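Local atomic coordinates of amidase, hydantoinase/carbamoylase family (PDB entry 5TP4), a protein that probably hydrolyses the carbon-nitrogen bond of N-carbamoyl-L-amino acids, using zinc, as a member of the peptidase M20 family. Residues 38-43 with 91-96; 111-116 with 403-408; 262-267 with 295-300. All coordinates share one frame; numbering follows the deposited sequence.

Interaction 1: 38-43 with 91-96; sequences VRRLAL and SHLDTQ. With ZN (zinc ion), chain P.
Arg-40 and Thr-95 are joined by two bonds that run in opposite directions. The amide N of Arg-40 donates to Thr-95 OG1 at 2.7 Å, along a fairly straight line. The amide N of Thr-95 donates back to Arg-40 O at 3.0 Å. Chi1 of Thr-95 (69°) places OG1 between its own N and carbonyl carbon. From there the hydroxyl accepts from Arg-40 and donates to the carbonyl O of Gln-96. The methyl branch lies beside the backbone N. Thr-95 CG2 meets Val-38 CG1 at 3.7 Å, and the two side chains cross at about a right angle.

The Arg-40 side chain bends at chi3 (-57°) and brings an edge of its guanidinium to Leu-93. NH2 of Arg-40 donates to Leu-93 O at 3.0 Å, on a lone pair in the carbonyl plane. NE adds a weak bond to the same oxygen, while NH1 is held by Ile-30 O.

Ala-42 packs its CA against Asp-94 CB at 4.0 Å. One water accepts from Ala-42 N and donates to Asp-94 OD2 and Thr-95 O. The Asp-94 carboxylate is held mainly by the amides of Glu-137 and Glu-138. His-92 ND1 makes weak bonds to Asp-94 OD1 and to Asp-94 O, consistent with a restrained ring. His-92 NE2 binds zinc at 2.5 Å, and His-198 and two waters complete the coordination. The His-Leu-Asp order matches the HxD motif of the M20 catalytic domain, where the histidine binds metal and the aspartate lies behind it.

Interaction 2: 111-116 with 403-408; sequences GLEVVR and RGTNVL
A chi1 of 178° swings the Leu-408 side chain away from its own amide, and chi2 (67°) carries CD2 on toward Val-114. In Val-114 it is CG2, the branch beside the backbone N, that faces Leu-408. The two methyls, Val-114 CG2 and Leu-408 CD2, meet at 4.2 Å. Thr-405 sends its methyl to the same place, with Thr-405 CG2 lying 4.3 Å from Val-114 CG2. Its hydroxyl turns back to Val-401 O and also reaches Tyr-106 OH.

The aliphatic part of Glu-113 touches Thr-405 as well, with Glu-113 CG 4.4 Å from Thr-405 CG2. The carboxylate leads off elsewhere: OE2 is held by Thr-117 OG1, the amide of Asp-16 and a salt bridge to Arg-19. The same Leu-408 CD2 also lies near the backbone N of Gly-111.

The axes of 111-116 and 403-408 approach to 9.8 Å with a signed crossing angle of -65°. The touching residues are all buried, and their contact is thin and apolar. Leu-20 of helix 17-28 packs on both Glu-113 and Thr-405. This is helix-to-helix packing beside the central sheet of the M20 catalytic domain, between helices 105-121 and 398-416.

Interaction 3: 262-267 with 295-300; sequences AGHAPR and LRHHDD
Arg-267 lays its aliphatic chain against two histidines, His-297 and His-298, and this is the tight part of the contact. Arg-267 itself is solvent-exposed, although it packs closely on the two rings. CG of Arg-267 stands 3.6 Å from the centroid of the His-298 ring, almost exactly on the ring normal, in a CH-pi contact. CB of Arg-267 makes a second CH-pi contact over one face of the His-297 ring, 3.8 Å from its centroid. The Arg-267 chain is extended from CG to NE (chi2 176°) and crosses the His-298 side chain at about a right angle. Its guanidinium plane lies 24° from that ring, with His-298 ND1 over one face. NE of Arg-267 is 3.2 Å from His-298 ND1, but the angle is too poor for a hydrogen bond. The backbones also meet, where His-297 CA points its hydrogen at Arg-267 O.

These segments belong to the small domain of the M20 fold, whose beta-alpha-beta-beta-alpha-beta order is ferredoxin-like. A type I turn spans Ala-262 to Ala-265, between helix 246-262 and strand 269-277, and strand 288-297 runs out at His-297. Asp-299 sits at the N-cap position of helix 300-321, and its amide N donates to His-297 ND1 at 3.2 Å, near the ring plane.

Toward His-264 the packing is looser. The rings of His-264 and His-297 meet rim to rim with centroids 6.0 Å apart and planes perpendicular. One water joins them, 3.1 Å from His-264 ND1 and 2.9 Å from His-297 NE2.

Interactions 1 and 2 lie in the catalytic part of the chain, with centres 21 Å apart. Helix 105-121 links them: it follows the zinc-binding loop 91-96 and carries 111-116. Interaction 1 closes before either of the others opens. Interaction 2 spans most of the chain and brings helix 398-416, near the C-terminus, back to helix 105-121. Interaction 3 is nested inside that span. It sits in the small domain inserted between the two halves of the catalytic domain, with its centre 32 Å from interaction 1 and 33 Å from interaction 2. Thus interaction 1 includes a zinc ligand, interaction 2 joins the halves of the catalytic domain, and interaction 3 packs within the insertion.

Interaction 1: 38-43 with 91-96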
ATOM      1  N   VAL B  38      -4.350  14.496  25.846  1.00 15.16           N
ATOM      2  CA  VAL B  38      -3.929  15.869  26.080  1.00 13.23           C
ATOM      3  C   VAL B  38      -3.527  16.464  24.742  1.00 18.00           C
ATOM      4  O   VAL B  38      -2.763  15.852  23.987  1.00 15.10           O
ATOM      5  CB  VAL B  38      -2.760  15.944  27.080  1.00 14.99           C
ATOM      6  CG1 VAL B  38      -2.216  17.380  27.215  1.00 14.86           C
ATOM      7  CG2 VAL B  38      -3.177  15.391  28.450  1.00 16.20           C
ATOM      8  N   ARG B  39      -4.038  17.654  24.449  1.00 14.60           N
ATOM      9  CA  ARG B  39      -3.615  18.416  23.278  1.00 14.02           C
ATOM     10  C   ARG B  39      -3.100  19.768  23.749  1.00 14.29           C
ATOM     11  O   ARG B  39      -3.896  20.664  24.048  1.00 15.17           O
ATOM     12  CB  ARG B  39      -4.780  18.594  22.310  1.00 14.31           C
ATOM     13  CG  ARG B  39      -4.399  19.248  20.992  1.00 18.59           C
ATOM     14  CD  ARG B  39      -5.656  19.511  20.191  1.00 23.16           C
ATOM     15  NE  ARG B  39      -5.367  20.130  18.902  1.00 36.49           N
ATOM     16  CZ  ARG B  39      -5.392  19.486  17.737  1.00 47.81           C
ATOM     17  NH1 ARG B  39      -5.711  18.196  17.692  1.00 47.05           N
ATOM     18  NH2 ARG B  39      -5.108  20.136  16.612  1.00 51.59           N
ATOM     19  N   ARG B  40      -1.769  19.907  23.807  1.00 15.13           N
ATOM     20  CA  ARG B  40      -1.102  21.189  24.015  1.00 11.56           C
ATOM     21  C   ARG B  40      -0.054  21.304  22.904  1.00 12.84           C
ATOM     22  O   ARG B  40       1.149  21.156  23.133  1.00 13.56           O
ATOM     23  CB  ARG B  40      -0.496  21.312  25.415  1.00 10.77           C
ATOM     24  CG  ARG B  40      -1.520  21.291  26.557  1.00 10.95           C
ATOM     25  CD  ARG B  40      -0.870  21.688  27.915  1.00 10.30           C
ATOM     26  NE  ARG B  40       0.275  20.844  28.298  1.00 10.75           N
ATOM     27  CZ  ARG B  40       0.189  19.753  29.062  1.00 12.54           C
ATOM     28  NH1 ARG B  40      -0.981  19.342  29.534  1.00 11.47           N
ATOM     29  NH2 ARG B  40       1.284  19.048  29.338  1.00 12.51           N
ATOM     30  N   LEU B  41      -0.515  21.596  21.689  1.00 14.29           N
ATOM     31  CA  LEU B  41       0.419  21.817  20.586  1.00 12.33           C
ATOM     32  C   LEU B  41       1.295  23.032  20.866  1.00 12.45           C
ATOM     33  O   LEU B  41       0.831  24.058  21.373  1.00 14.98           O
ATOM     34  CB  LEU B  41      -0.364  21.993  19.274  1.00 16.65           C
ATOM     35  CG  LEU B  41      -0.867  20.664  18.703  1.00 20.38           C
ATOM     36  CD1 LEU B  41      -1.947  20.879  17.656  1.00 25.35           C
ATOM     37  CD2 LEU B  41       0.296  19.913  18.106  1.00 22.01           C
ATOM     38  N   ALA B  42       2.583  22.908  20.536  1.00 13.51           N
ATOM     39  CA  ALA B  42       3.566  23.923  20.888  1.00 13.16           C
ATOM     40  C   ALA B  42       3.101  25.336  20.546  1.00 13.12           C
ATOM     41  O   ALA B  42       2.672  25.623  19.422  1.00 13.89           O
ATOM     42  CB  ALA B  42       4.884  23.602  20.173  1.00 14.25           C
ATOM     43  N   LEU B  43       3.171  26.213  21.539  1.00 13.20           N
ATOM     44  CA  LEU B  43       2.926  27.655  21.433  1.00 12.02           C
ATOM     45  C   LEU B  43       1.483  28.025  21.112  1.00 17.80           C
ATOM     46  O   LEU B  43       1.214  29.188  20.794  1.00 20.77           O
ATOM     47  CB  LEU B  43       3.874  28.315  20.414  1.00 12.31           C
ATOM     48  CG  LEU B  43       5.336  27.928  20.710  1.00 13.44           C
ATOM     49  CD1 LEU B  43       6.303  28.627  19.727  1.00 14.22           C
ATOM     50  CD2 LEU B  43       5.755  28.242  22.149  1.00 13.29           C
ATOM     51  N   SER B  91      12.445  17.874  30.128  1.00 11.60           N
ATOM     52  CA  SER B  91      11.666  17.125  29.149  1.00 11.86           C
ATOM     53  C   SER B  91      10.817  18.170  28.421  1.00 10.24           C
ATOM     54  O   SER B  91      11.337  19.253  28.110  1.00 11.20           O
ATOM     55  CB  SER B  91      10.839  16.015  29.803  1.00 11.44           C
ATOM     56  OG  SER B  91      10.509  15.026  28.829  1.00 11.23           O
ATOM     57  N   HIS B  92       9.530  17.910  28.161  1.00  9.02           N
ATOM     58  CA  HIS B  92       8.732  18.871  27.408  1.00  7.32           C
ATOM     59  C   HIS B  92       7.263  18.802  27.791  1.00 11.62           C
ATOM     60  O   HIS B  92       6.730  17.717  28.027  1.00 12.25           O
ATOM     61  CB  HIS B  92       8.859  18.623  25.903  1.00 11.67           C
ATOM     62  CG  HIS B  92       8.295  17.314  25.462  1.00 12.04           C
ATOM     63  ND1 HIS B  92       7.022  17.184  24.943  1.00 13.16           N
ATOM     64  CD2 HIS B  92       8.824  16.065  25.474  1.00  9.85           C
ATOM     65  CE1 HIS B  92       6.794  15.918  24.653  1.00 13.08           C
ATOM     66  NE2 HIS B  92       7.867  15.214  24.969  1.00 14.75           N
ATOM     67  N   LEU B  93       6.608  19.966  27.793  1.00 11.65           N
ATOM     68  CA  LEU B  93       5.188  20.047  28.121  1.00  9.23           C
ATOM     69  C   LEU B  93       4.306  19.995  26.888  1.00 12.66           C
ATOM     70  O   LEU B  93       3.117  19.702  27.019  1.00 13.34           O
ATOM     71  CB  LEU B  93       4.896  21.327  28.902  1.00 11.31           C
ATOM     72  CG  LEU B  93       5.482  21.321  30.325  1.00 11.58           C
ATOM     73  CD1 LEU B  93       5.375  22.719  30.934  1.00 16.16           C
ATOM     74  CD2 LEU B  93       4.783  20.277  31.216  1.00 10.54           C
ATOM     75  N   ASP B  94       4.853  20.234  25.693  1.00 11.25           N
ATOM     76  CA  ASP B  94       4.004  20.195  24.512  1.00  9.11           C
ATOM     77  C   ASP B  94       3.701  18.748  24.095  1.00 10.34           C
ATOM     78  O   ASP B  94       4.360  17.791  24.522  1.00 13.72           O
ATOM     79  CB  ASP B  94       4.641  20.987  23.352  1.00 10.81           C
ATOM     80  CG  ASP B  94       5.865  20.300  22.740  1.00 14.21           C
ATOM     81  OD1 ASP B  94       6.892  20.129  23.445  1.00 14.08           O
ATOM     82  OD2 ASP B  94       5.808  19.972  21.524  1.00 14.24           O
ATOM     83  N   THR B  95       2.671  18.591  23.255  1.00 11.33           N
ATOM     84  CA  THR B  95       2.157  17.264  22.919  1.00 11.72           C
ATOM     85  C   THR B  95       1.952  17.126  21.422  1.00 12.56           C
ATOM     86  O   THR B  95       1.957  18.105  20.666  1.00 14.14           O
ATOM     87  CB  THR B  95       0.802  16.979  23.599  1.00 13.58           C
ATOM     88  OG1 THR B  95      -0.206  17.831  23.015  1.00 16.74           O
ATOM     89  CG2 THR B  95       0.875  17.256  25.111  1.00 12.59           C
ATOM     90  N   GLN B  96       1.696  15.885  21.022  1.00 13.84           N
ATOM     91  CA  GLN B  96       1.113  15.577  19.726  1.00 16.39           C
ATOM     92  C   GLN B  96      -0.334  16.078  19.679  1.00 20.38           C
ATOM     93  O   GLN B  96      -0.895  16.475  20.707  1.00 15.14           O
ATOM     94  CB  GLN B  96       1.171  14.071  19.486  1.00 18.78           C
ATOM     95  CG  GLN B  96       2.571  13.569  19.239  1.00 17.13           C
ATOM     96  CD  GLN B  96       3.053  13.910  17.844  1.00 20.53           C
ATOM     97  OE1 GLN B  96       2.279  13.871  16.880  1.00 25.68           O
ATOM     98  NE2 GLN B  96       4.328  14.268  17.727  1.00 18.34           N
TER
HETATM   99 ZN    ZN P 501       8.274  12.781  24.865  0.54 24.25          ZN
HETATM  100  O   HOH W   1       3.605  20.225  20.136  1.00 12.31           O
HETATM  101  O   HOH W   2      10.652  13.269  24.616  1.00 13.31           O
HETATM  102  O   HOH W   3       8.178  12.227  22.669  1.00 37.44           O

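Interaction 2: 111-116 with 403-408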
ATOM      1  N   GLY B 111      11.018  16.817  37.679  1.00  9.05           N
ATOM      2  CA  GLY B 111      11.940  17.843  38.133  1.00 13.52           C
ATOM      3  C   GLY B 111      11.330  18.732  39.199  1.00 10.13           C
ATOM      4  O   GLY B 111      11.979  19.053  40.199  1.00  8.45           O
ATOM      5  N   LEU B 112      10.080  19.152  39.000  1.00  8.59           N
ATOM      6  CA  LEU B 112       9.435  19.971  40.024  1.00 11.07           C
ATOM      7  C   LEU B 112       9.343  19.211  41.341  1.00  9.45           C
ATOM      8  O   LEU B 112       9.579  19.772  42.415  1.00 10.02           O
ATOM      9  CB  LEU B 112       8.047  20.409  39.550  1.00  7.64           C
ATOM     10  CG  LEU B 112       7.181  21.156  40.578  1.00  9.01           C
ATOM     11  CD1 LEU B 112       7.792  22.507  40.984  1.00 12.12           C
ATOM     12  CD2 LEU B 112       5.778  21.369  39.970  1.00 10.84           C
ATOM     13  N   GLU B 113       9.001  17.923  41.287  1.00  7.52           N
ATOM     14  CA  GLU B 113       8.884  17.199  42.545  1.00 11.79           C
ATOM     15  C   GLU B 113      10.252  17.037  43.202  1.00 12.92           C
ATOM     16  O   GLU B 113      10.355  17.075  44.430  1.00 11.68           O
ATOM     17  CB  GLU B 113       8.186  15.847  42.323  1.00 10.32           C
ATOM     18  CG  GLU B 113       8.194  14.892  43.542  1.00 10.93           C
ATOM     19  CD  GLU B 113       7.548  15.502  44.781  1.00 14.29           C
ATOM     20  OE1 GLU B 113       6.599  16.306  44.624  1.00 15.29           O
ATOM     21  OE2 GLU B 113       7.995  15.165  45.916  1.00 11.78           O
ATOM     22  N   VAL B 114      11.311  16.856  42.405  1.00  7.05           N
ATOM     23  CA  VAL B 114      12.660  16.866  42.963  1.00  9.06           C
ATOM     24  C   VAL B 114      12.893  18.127  43.787  1.00  9.87           C
ATOM     25  O   VAL B 114      13.359  18.073  44.930  1.00  9.58           O
ATOM     26  CB  VAL B 114      13.704  16.720  41.842  1.00 11.89           C
ATOM     27  CG1 VAL B 114      15.106  17.058  42.355  1.00 10.47           C
ATOM     28  CG2 VAL B 114      13.668  15.280  41.326  1.00  8.48           C
ATOM     29  N   VAL B 115      12.550  19.278  43.228  1.00 10.61           N
ATOM     30  CA  VAL B 115      12.761  20.528  43.946  1.00 10.24           C
ATOM     31  C   VAL B 115      11.873  20.600  45.186  1.00 10.84           C
ATOM     32  O   VAL B 115      12.333  20.997  46.263  1.00 14.74           O
ATOM     33  CB  VAL B 115      12.535  21.715  43.009  1.00  9.78           C
ATOM     34  CG1 VAL B 115      12.472  23.054  43.817  1.00 10.62           C
ATOM     35  CG2 VAL B 115      13.687  21.761  41.976  1.00 10.57           C
ATOM     36  N   ARG B 116      10.605  20.205  45.068  1.00  9.92           N
ATOM     37  CA  ARG B 116       9.714  20.273  46.225  1.00 10.02           C
ATOM     38  C   ARG B 116      10.218  19.378  47.344  1.00 10.31           C
ATOM     39  O   ARG B 116      10.135  19.733  48.527  1.00 10.88           O
ATOM     40  CB  ARG B 116       8.295  19.858  45.840  1.00 11.54           C
ATOM     41  CG  ARG B 116       7.589  20.869  44.947  1.00 10.12           C
ATOM     42  CD  ARG B 116       6.254  20.285  44.432  1.00 11.72           C
ATOM     43  NE  ARG B 116       5.395  21.343  43.900  1.00 10.46           N
ATOM     44  CZ  ARG B 116       4.179  21.119  43.412  1.00 15.56           C
ATOM     45  NH1 ARG B 116       3.716  19.868  43.349  1.00 15.45           N
ATOM     46  NH2 ARG B 116       3.426  22.139  42.996  1.00 18.85           N
ATOM     47  N   ARG B 403       8.838   5.699  41.820  1.00  9.15           N
ATOM     48  CA  ARG B 403      10.177   5.116  41.940  1.00  9.79           C
ATOM     49  C   ARG B 403      11.142   5.660  40.890  1.00 10.78           C
ATOM     50  O   ARG B 403      12.314   5.898  41.192  1.00  8.66           O
ATOM     51  CB  ARG B 403      10.083   3.596  41.877  1.00 10.32           C
ATOM     52  CG  ARG B 403       9.414   3.015  43.160  1.00  9.95           C
ATOM     53  CD  ARG B 403       9.243   1.542  43.119  1.00 15.82           C
ATOM     54  NE  ARG B 403       8.230   1.165  42.149  1.00 24.09           N
ATOM     55  CZ  ARG B 403       7.785  -0.073  41.972  1.00 26.61           C
ATOM     56  NH1 ARG B 403       8.271  -1.073  42.713  1.00 20.03           N
ATOM     57  NH2 ARG B 403       6.855  -0.303  41.048  1.00 23.47           N
ATOM     58  N   GLY B 404      10.673   5.910  39.665  1.00 10.56           N
ATOM     59  CA  GLY B 404      11.535   6.561  38.692  1.00 11.00           C
ATOM     60  C   GLY B 404      12.017   7.923  39.168  1.00 11.04           C
ATOM     61  O   GLY B 404      13.166   8.312  38.918  1.00 10.65           O
ATOM     62  N   THR B 405      11.141   8.674  39.855  1.00  9.62           N
ATOM     63  CA  THR B 405      11.530   9.988  40.355  1.00  8.27           C
ATOM     64  C   THR B 405      12.468   9.884  41.559  1.00 11.78           C
ATOM     65  O   THR B 405      13.349  10.739  41.724  1.00 10.92           O
ATOM     66  CB  THR B 405      10.293  10.808  40.680  1.00  9.83           C
ATOM     67  OG1 THR B 405       9.397  10.726  39.570  1.00 12.84           O
ATOM     68  CG2 THR B 405      10.623  12.294  40.897  1.00  8.56           C
ATOM     69  N   ASN B 406      12.309   8.861  42.400  1.00 10.11           N
ATOM     70  CA  ASN B 406      13.311   8.600  43.438  1.00  7.74           C
ATOM     71  C   ASN B 406      14.688   8.383  42.831  1.00 11.79           C
ATOM     72  O   ASN B 406      15.697   8.860  43.371  1.00 12.44           O
ATOM     73  CB  ASN B 406      12.918   7.393  44.280  1.00  8.13           C
ATOM     74  CG  ASN B 406      11.778   7.703  45.227  1.00  9.33           C
ATOM     75  OD1 ASN B 406      11.526   8.871  45.561  1.00 12.79           O
ATOM     76  ND2 ASN B 406      11.102   6.654  45.700  1.00 12.72           N
ATOM     77  N   VAL B 407      14.754   7.657  41.708  1.00 10.60           N
ATOM     78  CA  VAL B 407      16.040   7.439  41.047  1.00  9.08           C
ATOM     79  C   VAL B 407      16.558   8.745  40.465  1.00  8.46           C
ATOM     80  O   VAL B 407      17.741   9.088  40.619  1.00  8.35           O
ATOM     81  CB  VAL B 407      15.910   6.351  39.964  1.00  8.38           C
ATOM     82  CG1 VAL B 407      17.158   6.347  39.061  1.00  8.66           C
ATOM     83  CG2 VAL B 407      15.734   4.975  40.634  1.00  8.20           C
ATOM     84  N   LEU B 408      15.685   9.503  39.792  1.00  9.15           N
ATOM     85  CA  LEU B 408      16.088  10.796  39.242  1.00  5.81           C
ATOM     86  C   LEU B 408      16.628  11.698  40.336  1.00 11.73           C
ATOM     87  O   LEU B 408      17.684  12.323  40.189  1.00 10.44           O
ATOM     88  CB  LEU B 408      14.899  11.464  38.557  1.00  7.54           C
ATOM     89  CG  LEU B 408      15.165  12.871  37.964  1.00  8.82           C
ATOM     90  CD1 LEU B 408      16.159  12.718  36.776  1.00 10.04           C
ATOM     91  CD2 LEU B 408      13.860  13.511  37.520  1.00  8.27           C
TER

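Interaction 3: 262-267 with 295-300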
ATOM      1  N   ALA B 262      17.480 -10.991  12.074  1.00 15.58           N
ATOM      2  CA  ALA B 262      17.666 -12.110  12.995  1.00 16.14           C
ATOM      3  C   ALA B 262      19.147 -12.398  13.227  1.00 18.68           C
ATOM      4  O   ALA B 262      19.548 -12.767  14.335  1.00 20.93           O
ATOM      5  CB  ALA B 262      16.947 -13.349  12.453  1.00 17.79           C
ATOM      6  N   GLY B 263      19.979 -12.215  12.201  1.00 16.20           N
ATOM      7  CA  GLY B 263      21.414 -12.384  12.346  1.00 15.84           C
ATOM      8  C   GLY B 263      22.086 -11.302  13.168  1.00 20.74           C
ATOM      9  O   GLY B 263      23.239 -11.483  13.567  1.00 23.87           O
ATOM     10  N   HIS B 264      21.398 -10.187  13.429  1.00 18.67           N
ATOM     11  CA  HIS B 264      21.946  -9.099  14.228  1.00 15.88           C
ATOM     12  C   HIS B 264      21.253  -8.947  15.563  1.00 15.95           C
ATOM     13  O   HIS B 264      21.322  -7.877  16.174  1.00 22.31           O
ATOM     14  CB  HIS B 264      21.867  -7.781  13.460  1.00 17.99           C
ATOM     15  CG  HIS B 264      22.824  -7.709  12.318  1.00 18.95           C
ATOM     16  ND1 HIS B 264      24.075  -7.143  12.439  1.00 22.98           N
ATOM     17  CD2 HIS B 264      22.720  -8.136  11.040  1.00 18.13           C
ATOM     18  CE1 HIS B 264      24.704  -7.225  11.279  1.00 22.75           C
ATOM     19  NE2 HIS B 264      23.908  -7.828  10.416  1.00 20.98           N
ATOM     20  N   ALA B 265      20.574  -9.985  16.016  1.00 18.74           N
ATOM     21  CA  ALA B 265      19.874  -9.936  17.278  1.00 19.79           C
ATOM     22  C   ALA B 265      20.865  -9.852  18.439  1.00 18.18           C
ATOM     23  O   ALA B 265      21.941 -10.463  18.399  1.00 20.51           O
ATOM     24  CB  ALA B 265      18.989 -11.171  17.420  1.00 18.22           C
ATOM     25  N   PRO B 266      20.510  -9.129  19.511  1.00 17.23           N
ATOM     26  CA  PRO B 266      19.205  -8.502  19.701  1.00 15.90           C
ATOM     27  C   PRO B 266      19.150  -7.034  19.309  1.00 20.17           C
ATOM     28  O   PRO B 266      18.071  -6.446  19.314  1.00 23.24           O
ATOM     29  CB  PRO B 266      18.991  -8.642  21.208  1.00 18.21           C
ATOM     30  CG  PRO B 266      20.343  -8.392  21.757  1.00 21.35           C
ATOM     31  CD  PRO B 266      21.295  -9.094  20.764  1.00 22.66           C
ATOM     32  N   ARG B 267      20.284  -6.441  18.954  1.00 17.96           N
ATOM     33  CA  ARG B 267      20.331  -4.987  18.828  1.00 15.79           C
ATOM     34  C   ARG B 267      19.800  -4.479  17.494  1.00 16.36           C
ATOM     35  O   ARG B 267      19.403  -3.310  17.408  1.00 15.47           O
ATOM     36  CB  ARG B 267      21.763  -4.496  19.027  1.00 18.89           C
ATOM     37  CG  ARG B 267      22.259  -4.730  20.437  1.00 20.84           C
ATOM     38  CD  ARG B 267      23.715  -4.328  20.565  1.00 28.52           C
ATOM     39  NE  ARG B 267      24.084  -4.155  21.970  1.00 43.08           N
ATOM     40  CZ  ARG B 267      25.253  -3.678  22.385  1.00 49.07           C
ATOM     41  NH1 ARG B 267      26.178  -3.325  21.499  1.00 51.18           N
ATOM     42  NH2 ARG B 267      25.491  -3.548  23.683  1.00 51.59           N
ATOM     43  N   LEU B 295      15.617   0.837   9.574  1.00 12.75           N
ATOM     44  CA  LEU B 295      16.667  -0.029  10.119  1.00 12.36           C
ATOM     45  C   LEU B 295      17.262   0.600  11.367  1.00 12.86           C
ATOM     46  O   LEU B 295      17.558   1.794  11.367  1.00 11.86           O
ATOM     47  CB  LEU B 295      17.824  -0.215   9.134  1.00 15.19           C
ATOM     48  CG  LEU B 295      17.670  -1.043   7.877  1.00 20.09           C
ATOM     49  CD1 LEU B 295      19.044  -1.057   7.183  1.00 16.36           C
ATOM     50  CD2 LEU B 295      17.226  -2.450   8.240  1.00 16.16           C
ATOM     51  N   ARG B 296      17.480  -0.198  12.409  1.00 10.49           N
ATOM     52  CA  ARG B 296      18.072   0.314  13.642  1.00 12.23           C
ATOM     53  C   ARG B 296      19.156  -0.617  14.143  1.00  8.71           C
ATOM     54  O   ARG B 296      19.093  -1.833  13.950  1.00 11.05           O
ATOM     55  CB  ARG B 296      17.054   0.467  14.752  1.00 14.58           C
ATOM     56  CG  ARG B 296      15.768   1.038  14.272  1.00 21.72           C
ATOM     57  CD  ARG B 296      15.438   2.293  14.977  1.00 19.73           C
ATOM     58  NE  ARG B 296      14.370   3.032  14.310  1.00 14.40           N
ATOM     59  CZ  ARG B 296      13.773   4.089  14.838  1.00 11.42           C
ATOM     60  NH1 ARG B 296      14.129   4.508  16.068  1.00 10.74           N
ATOM     61  NH2 ARG B 296      12.844   4.728  14.140  1.00 11.95           N
ATOM     62  N   HIS B 297      20.134  -0.028  14.826  1.00 10.12           N
ATOM     63  CA  HIS B 297      21.098  -0.812  15.586  1.00 13.65           C
ATOM     64  C   HIS B 297      21.651   0.105  16.668  1.00 14.40           C
ATOM     65  O   HIS B 297      21.368   1.304  16.691  1.00 14.99           O
ATOM     66  CB  HIS B 297      22.218  -1.382  14.693  1.00 10.04           C
ATOM     67  CG  HIS B 297      22.909  -2.583  15.276  1.00 12.81           C
ATOM     68  ND1 HIS B 297      23.829  -2.485  16.299  1.00 18.54           N
ATOM     69  CD2 HIS B 297      22.835  -3.900  14.959  1.00 17.42           C
ATOM     70  CE1 HIS B 297      24.288  -3.692  16.595  1.00 25.15           C
ATOM     71  NE2 HIS B 297      23.687  -4.572  15.809  1.00 19.24           N
ATOM     72  N   HIS B 298      22.388  -0.475  17.604  1.00 15.30           N
ATOM     73  CA  HIS B 298      23.075   0.368  18.579  1.00 15.10           C
ATOM     74  C   HIS B 298      24.288   1.064  17.977  1.00 16.61           C
ATOM     75  O   HIS B 298      24.751   2.069  18.527  1.00 17.75           O
ATOM     76  CB  HIS B 298      23.529  -0.462  19.782  1.00 20.82           C
ATOM     77  CG  HIS B 298      22.405  -0.947  20.640  1.00 26.81           C
ATOM     78  ND1 HIS B 298      22.594  -1.372  21.939  1.00 24.13           N
ATOM     79  CD2 HIS B 298      21.079  -1.077  20.388  1.00 22.72           C
ATOM     80  CE1 HIS B 298      21.433  -1.750  22.447  1.00 22.90           C
ATOM     81  NE2 HIS B 298      20.497  -1.579  21.528  1.00 25.47           N
ATOM     82  N   ASP B 299      24.805   0.551  16.867  1.00 15.38           N
ATOM     83  CA  ASP B 299      26.081   0.949  16.311  0.66 21.36           C
ATOM     84  C   ASP B 299      25.899   1.346  14.849  1.00 20.93           C
ATOM     85  O   ASP B 299      25.188   0.666  14.108  1.00 17.93           O
ATOM     86  CB  ASP B 299      27.048  -0.224  16.455  0.66 22.07           C
ATOM     87  CG  ASP B 299      28.382   0.068  15.912  0.66 28.44           C
ATOM     88  OD1 ASP B 299      28.531  -0.004  14.683  0.66 32.58           O
ATOM     89  OD2 ASP B 299      29.275   0.371  16.717  0.66 32.59           O
ATOM     90  N   ASP B 300      26.562   2.425  14.427  1.00 14.97           N
ATOM     91  CA  ASP B 300      26.399   2.864  13.041  1.00 16.85           C
ATOM     92  C   ASP B 300      27.023   1.889  12.061  1.00 15.17           C
ATOM     93  O   ASP B 300      26.504   1.705  10.949  1.00 16.06           O
ATOM     94  CB  ASP B 300      27.011   4.247  12.846  1.00 21.77           C
ATOM     95  CG  ASP B 300      26.055   5.348  13.229  1.00 27.26           C
ATOM     96  OD1 ASP B 300      25.182   5.716  12.394  1.00 22.54           O
ATOM     97  OD2 ASP B 300      26.177   5.822  14.373  1.00 24.82           O
TER
HETATM   98  O   HOH W   4      24.916  -7.162  15.398  1.00 28.50           O